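Local atomic coordinates of epimerase domain-containing protein (Bacillus cereus HuA2-4, PDB entry 6ZLK), a protein that interconverts UDP-glucuronic acid and UDP-galacturonic acid by epimerising the sugar at C4, with NAD as its bound cofactor. Residues A[197-208]-A[263-273]. Residues are numbered along the deposited sequence; the frame is centred on the assembly and turned at random.
With UGA (uridine-5'-diphosphate-glucuronic acid), chain F.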
loop_
_atom_site.group_PDB
_atom_site.type_symbol
_atom_site.label_atom_id
_atom_site.label_comp_id
_atom_site.label_asym_id
_atom_site.label_seq_id
_atom_site.Cartn_x
_atom_site.Cartn_y
_atom_site.Cartn_z
ATOM N N MET A 197 19.837 29.593 8.856
ATOM C CA MET A 197 19.732 31.032 9.185
ATOM C C MET A 197 20.674 31.365 10.338
ATOM O O MET A 197 21.386 32.408 10.222
ATOM C CB MET A 197 18.303 31.390 9.561
ATOM C CG MET A 197 18.089 32.867 9.762
ATOM S SD MET A 197 16.333 33.280 9.838
ATOM C CE MET A 197 15.714 32.680 8.267
ATOM N N LEU A 198 20.781 30.502 11.350
ATOM C CA LEU A 198 21.614 30.789 12.548
ATOM C C LEU A 198 23.089 30.762 12.167
ATOM O O LEU A 198 23.885 31.516 12.789
ATOM C CB LEU A 198 21.324 29.754 13.635
ATOM C CG LEU A 198 20.040 30.015 14.388
ATOM C CD1 LEU A 198 19.638 28.764 15.147
ATOM C CD2 LEU A 198 20.194 31.208 15.303
ATOM N N GLU A 199 23.437 29.965 11.181
ATOM C CA GLU A 199 24.827 29.734 10.720
ATOM C C GLU A 199 25.203 30.729 9.615
ATOM O O GLU A 199 26.336 30.639 9.108
ATOM C CB GLU A 199 24.965 28.275 10.301
ATOM C CG GLU A 199 24.955 27.338 11.487
ATOM C CD GLU A 199 24.956 25.861 11.125
ATOM O OE1 GLU A 199 24.929 25.550 9.909
ATOM O OE2 GLU A 199 24.964 25.026 12.061
ATOM N N ASP A 200 24.289 31.612 9.205
ATOM C CA ASP A 200 24.560 32.589 8.119
ATOM C C ASP A 200 24.894 31.808 6.849
ATOM O O ASP A 200 25.771 32.237 6.123
ATOM C CB ASP A 200 25.700 33.527 8.551
ATOM C CG ASP A 200 25.457 34.083 9.938
ATOM O OD1 ASP A 200 24.326 34.606 10.157
ATOM O OD2 ASP A 200 26.392 33.981 10.811
ATOM N N LYS A 201 24.241 30.662 6.630
ATOM C CA LYS A 201 24.382 29.855 5.403
ATOM C C LYS A 201 23.164 30.108 4.529
ATOM O O LYS A 201 22.122 30.518 5.018
ATOM C CB LYS A 201 24.515 28.376 5.724
ATOM C CG LYS A 201 25.825 28.005 6.408
ATOM C CD LYS A 201 25.868 26.543 6.772
ATOM C CE LYS A 201 25.460 25.649 5.620
ATOM N NZ LYS A 201 25.806 24.234 5.882
ATOM N N PRO A 202 23.289 29.939 3.194
ATOM C CA PRO A 202 22.141 30.096 2.311
ATOM C C PRO A 202 21.042 29.137 2.772
ATOM O O PRO A 202 21.339 28.014 3.120
ATOM C CB PRO A 202 22.700 29.707 0.938
ATOM C CG PRO A 202 24.165 30.127 1.048
ATOM C CD PRO A 202 24.526 29.653 2.438
ATOM N N LEU A 203 19.806 29.617 2.671
ATOM C CA LEU A 203 18.615 28.788 2.986
ATOM C C LEU A 203 18.323 27.918 1.760
ATOM O O LEU A 203 18.147 28.465 0.646
ATOM C CB LEU A 203 17.450 29.675 3.367
ATOM C CG LEU A 203 17.305 29.952 4.859
ATOM C CD1 LEU A 203 18.537 30.578 5.443
ATOM C CD2 LEU A 203 16.069 30.807 5.151
ATOM N N THR A 204 18.220 26.610 1.957
ATOM C CA THR A 204 17.952 25.664 0.857
ATOM C C THR A 204 16.450 25.641 0.636
ATOM O O THR A 204 15.760 25.083 1.485
ATOM C CB THR A 204 18.516 24.273 1.131
ATOM O OG1 THR A 204 17.992 23.761 2.354
ATOM C CG2 THR A 204 20.037 24.231 1.161
ATOM N N ILE A 205 15.981 26.130 -0.511
ATOM C CA ILE A 205 14.539 26.156 -0.810
ATOM C C ILE A 205 14.330 25.209 -1.980
ATOM O O ILE A 205 14.962 25.431 -3.004
ATOM C CB ILE A 205 14.091 27.579 -1.132
ATOM C CG1 ILE A 205 14.342 28.493 0.067
ATOM C CG2 ILE A 205 12.624 27.588 -1.587
ATOM C CD1 ILE A 205 14.122 29.982 -0.214
ATOM N N PHE A 206 13.445 24.225 -1.855
ATOM C CA PHE A 206 13.158 23.282 -2.955
ATOM C C PHE A 206 12.060 23.904 -3.799
ATOM O O PHE A 206 11.008 24.326 -3.277
ATOM C CB PHE A 206 12.894 21.870 -2.401
ATOM C CG PHE A 206 13.975 21.349 -1.499
ATOM C CD1 PHE A 206 15.300 21.750 -1.663
ATOM C CD2 PHE A 206 13.691 20.478 -0.467
ATOM C CE1 PHE A 206 16.303 21.272 -0.834
ATOM C CE2 PHE A 206 14.695 19.982 0.338
ATOM C CZ PHE A 206 15.998 20.375 0.165
ATOM N N GLY A 207 12.355 24.111 -5.074
ATOM C CA GLY A 207 11.439 24.821 -5.963
ATOM C C GLY A 207 11.406 26.279 -5.597
ATOM O O GLY A 207 12.446 26.790 -5.132
ATOM N N ASP A 208 10.286 26.948 -5.767
ATOM C CA ASP A 208 10.280 28.433 -5.671
ATOM C C ASP A 208 9.847 28.883 -4.260
ATOM O O ASP A 208 9.887 30.062 -3.980
ATOM C CB ASP A 208 9.402 29.074 -6.730
ATOM C CG ASP A 208 7.948 28.672 -6.670
ATOM O OD1 ASP A 208 7.518 28.117 -5.644
ATOM O OD2 ASP A 208 7.254 28.882 -7.692
ATOM N N LYS A 263 17.833 38.367 11.295
ATOM C CA LYS A 263 18.751 38.014 10.184
ATOM C C LYS A 263 18.119 38.399 8.841
ATOM O O LYS A 263 16.877 38.411 8.706
ATOM C CB LYS A 263 19.080 36.516 10.180
ATOM C CG LYS A 263 19.849 36.000 11.387
ATOM C CD LYS A 263 21.336 35.954 11.184
ATOM C CE LYS A 263 21.997 35.115 12.249
ATOM N NZ LYS A 263 23.382 35.560 12.472
ATOM N N SER A 264 18.966 38.647 7.851
ATOM C CA SER A 264 18.565 38.811 6.430
ATOM C C SER A 264 19.122 37.592 5.707
ATOM O O SER A 264 20.324 37.573 5.492
ATOM C CB SER A 264 19.096 40.123 5.853
ATOM N N ALA A 265 18.291 36.595 5.397
ATOM C CA ALA A 265 18.742 35.281 4.886
ATOM C C ALA A 265 19.052 35.347 3.381
ATOM O O ALA A 265 18.338 35.983 2.648
ATOM C CB ALA A 265 17.682 34.243 5.156
ATOM N N THR A 266 20.089 34.653 2.958
ATOM C CA THR A 266 20.384 34.385 1.532
ATOM C C THR A 266 19.576 33.159 1.129
ATOM O O THR A 266 19.619 32.197 1.863
ATOM C CB THR A 266 21.871 34.115 1.341
ATOM O OG1 THR A 266 22.470 35.343 1.759
ATOM C CG2 THR A 266 22.286 33.805 -0.072
ATOM N N LYS A 267 18.930 33.198 -0.030
ATOM C CA LYS A 267 18.139 32.047 -0.518
ATOM C C LYS A 267 18.930 31.282 -1.556
ATOM O O LYS A 267 19.488 31.877 -2.499
ATOM C CB LYS A 267 16.828 32.548 -1.094
ATOM C CG LYS A 267 15.913 33.176 -0.049
ATOM C CD LYS A 267 14.618 33.666 -0.589
ATOM C CE LYS A 267 13.777 34.308 0.485
ATOM N NZ LYS A 267 14.302 35.654 0.865
ATOM N N ASN A 268 18.940 29.970 -1.409
ATOM C CA ASN A 268 19.476 29.051 -2.424
ATOM C C ASN A 268 18.302 28.253 -2.981
ATOM O O ASN A 268 17.872 27.326 -2.308
ATOM C CB ASN A 268 20.561 28.173 -1.820
ATOM C CG ASN A 268 21.183 27.212 -2.804
ATOM O OD1 ASN A 268 20.995 27.347 -4.018
ATOM N ND2 ASN A 268 21.887 26.213 -2.283
ATOM N N PHE A 269 17.779 28.643 -4.140
ATOM C CA PHE A 269 16.652 27.936 -4.766
ATOM C C PHE A 269 17.166 26.721 -5.522
ATOM O O PHE A 269 17.933 26.860 -6.507
ATOM C CB PHE A 269 15.913 28.893 -5.668
ATOM C CG PHE A 269 15.200 30.004 -4.949
ATOM C CD1 PHE A 269 13.988 29.785 -4.343
ATOM C CD2 PHE A 269 15.718 31.283 -4.930
ATOM C CE1 PHE A 269 13.281 30.803 -3.746
ATOM C CE2 PHE A 269 15.030 32.302 -4.295
ATOM C CZ PHE A 269 13.812 32.070 -3.723
ATOM N N LEU A 270 16.791 25.545 -5.065
ATOM C CA LEU A 270 17.222 24.278 -5.683
ATOM C C LEU A 270 16.081 23.710 -6.485
ATOM O O LEU A 270 14.948 24.163 -6.339
ATOM C CB LEU A 270 17.660 23.314 -4.594
ATOM C CG LEU A 270 18.775 23.867 -3.718
ATOM C CD1 LEU A 270 18.946 22.993 -2.506
ATOM C CD2 LEU A 270 20.061 24.001 -4.518
ATOM N N LYS A 271 16.410 22.761 -7.325
ATOM C CA LYS A 271 15.415 22.072 -8.170
ATOM C C LYS A 271 14.368 21.442 -7.245
ATOM O O LYS A 271 14.686 20.864 -6.181
ATOM C CB LYS A 271 16.160 21.090 -9.079
ATOM C CG LYS A 271 15.305 20.316 -10.069
ATOM C CD LYS A 271 14.686 21.168 -11.156
ATOM C CE LYS A 271 13.706 20.378 -12.005
ATOM N NZ LYS A 271 12.427 20.112 -11.293
ATOM N N SER A 272 13.104 21.582 -7.609
ATOM C CA SER A 272 12.031 20.925 -6.836
ATOM C C SER A 272 12.328 19.417 -6.856
ATOM O O SER A 272 12.968 18.932 -7.814
ATOM C CB SER A 272 10.677 21.296 -7.362
ATOM O OG SER A 272 10.583 20.851 -8.694
ATOM N N VAL A 273 11.913 18.750 -5.798
ATOM C CA VAL A 273 12.168 17.315 -5.502
ATOM C C VAL A 273 10.920 16.572 -5.959
ATOM O O VAL A 273 9.807 17.063 -5.747
ATOM C CB VAL A 273 12.426 17.134 -3.993
ATOM C CG1 VAL A 273 13.147 15.843 -3.712
ATOM C CG2 VAL A 273 13.228 18.279 -3.406
HETATM C "C1'" UGA F . 6.468 16.214 6.782
HETATM C "C2'" UGA F . 7.205 15.048 7.423
HETATM O "O2'" UGA F . 8.554 15.092 6.972
HETATM C "C3'" UGA F . 6.605 13.710 7.063
HETATM O "O3'" UGA F . 7.209 12.730 7.911
HETATM C "C4'" UGA F . 5.095 13.695 7.230
HETATM O "O4'" UGA F . 4.587 12.463 6.703
HETATM C "C5'" UGA F . 4.471 14.888 6.489
HETATM O "O5'" UGA F . 5.068 16.102 6.956
HETATM C "C6'" UGA F . 2.947 15.055 6.609
HETATM O "O'P" UGA F . 2.225 14.084 6.612
HETATM O "O'Q" UGA F . 2.475 16.159 6.638
HETATM P PB UGA F . 6.799 17.638 4.600
HETATM O O1B UGA F . 5.473 18.265 4.514
HETATM O O2B UGA F . 7.586 17.317 3.380
HETATM O O3B UGA F . 6.862 16.265 5.427
HETATM O O3A UGA F . 7.652 18.553 5.592
HETATM P PA UGA F . 9.022 19.372 5.540
HETATM O O1A UGA F . 10.119 18.410 5.399
HETATM O O2A UGA F . 8.989 20.303 6.680
HETATM O O5D UGA F . 8.883 20.188 4.157
HETATM C C5D UGA F . 7.899 21.179 3.936
HETATM C C4D UGA F . 8.246 21.902 2.669
HETATM O O4D UGA F . 9.564 22.493 2.769
HETATM C C3D UGA F . 8.271 21.025 1.414
HETATM O O3D UGA F . 7.457 21.724 0.469
HETATM C C2D UGA F . 9.745 20.970 1.001
HETATM O O2D UGA F . 9.881 21.147 -0.399
HETATM C C1D UGA F . 10.319 22.246 1.602
HETATM N N1 UGA F . 11.736 22.163 1.986
HETATM C C6 UGA F . 12.194 21.189 2.829
HETATM C C2 UGA F . 12.544 23.210 1.563
HETATM O O2 UGA F . 12.169 24.089 0.795
HETATM N N3 UGA F . 13.805 23.179 2.064
HETATM C C4 UGA F . 14.339 22.236 2.910
HETATM O O4 UGA F . 15.520 22.349 3.231
HETATM C C5 UGA F . 13.450 21.170 3.288
HETATM O O HOH W 1 26.535 35.074 13.114
HETATM O O HOH W 2 21.244 33.005 5.244
#
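K263 and D200 form a salt bridge at one end of the contact: K263 NZ donates to the syn lone pair of D200 OD1 at 2.7 Å. The lysine chain, bent at chi2 (-95°), runs past M197 to reach the carboxylate, just where a Schellman motif closes helix 189-198. Further along, where the strands start, a water joins K201 O to T266 N, continuing the ladder of backbone bonds. That ladder belongs to two parallel strands: L203 N donates to T266 O, N268 N to L203 O, I205 N to N268 O, L270 N to I205 O, and G207 N, in the most bent of the five, to L270 O.

On the sheet face turned to helix 250-261, L203 CD1 and CD2 each lie 3.8 Å from A265 CB. Farther along, I205 CD1 lies 3.7 Å from F269 CE1 and touches the aliphatic chain of K267. On the other face L270 CD1 abuts the edge of the F206 ring, in its plane, 3.6 Å from CE1, while V273 CG2 approaches that ring obliquely. Uracil lies over one face of the F206 ring, offset toward the rim, with UGA N3 3.7 Å above the plane.

The edge of strand 203-206 away from strand 267-270 reads the base: F206 N donates to UGA O2 at 2.9 Å, and T204 O lies 2.8 Å from UGA N3. T204 OG1 is near UGA O4, and R192 is its other partner. Strand 203-206, its other edge paired with strand 267-270, thus contributes to the uracil end of the UDP-sugar site in an extended short-chain dehydrogenase/reductase-type epimerase.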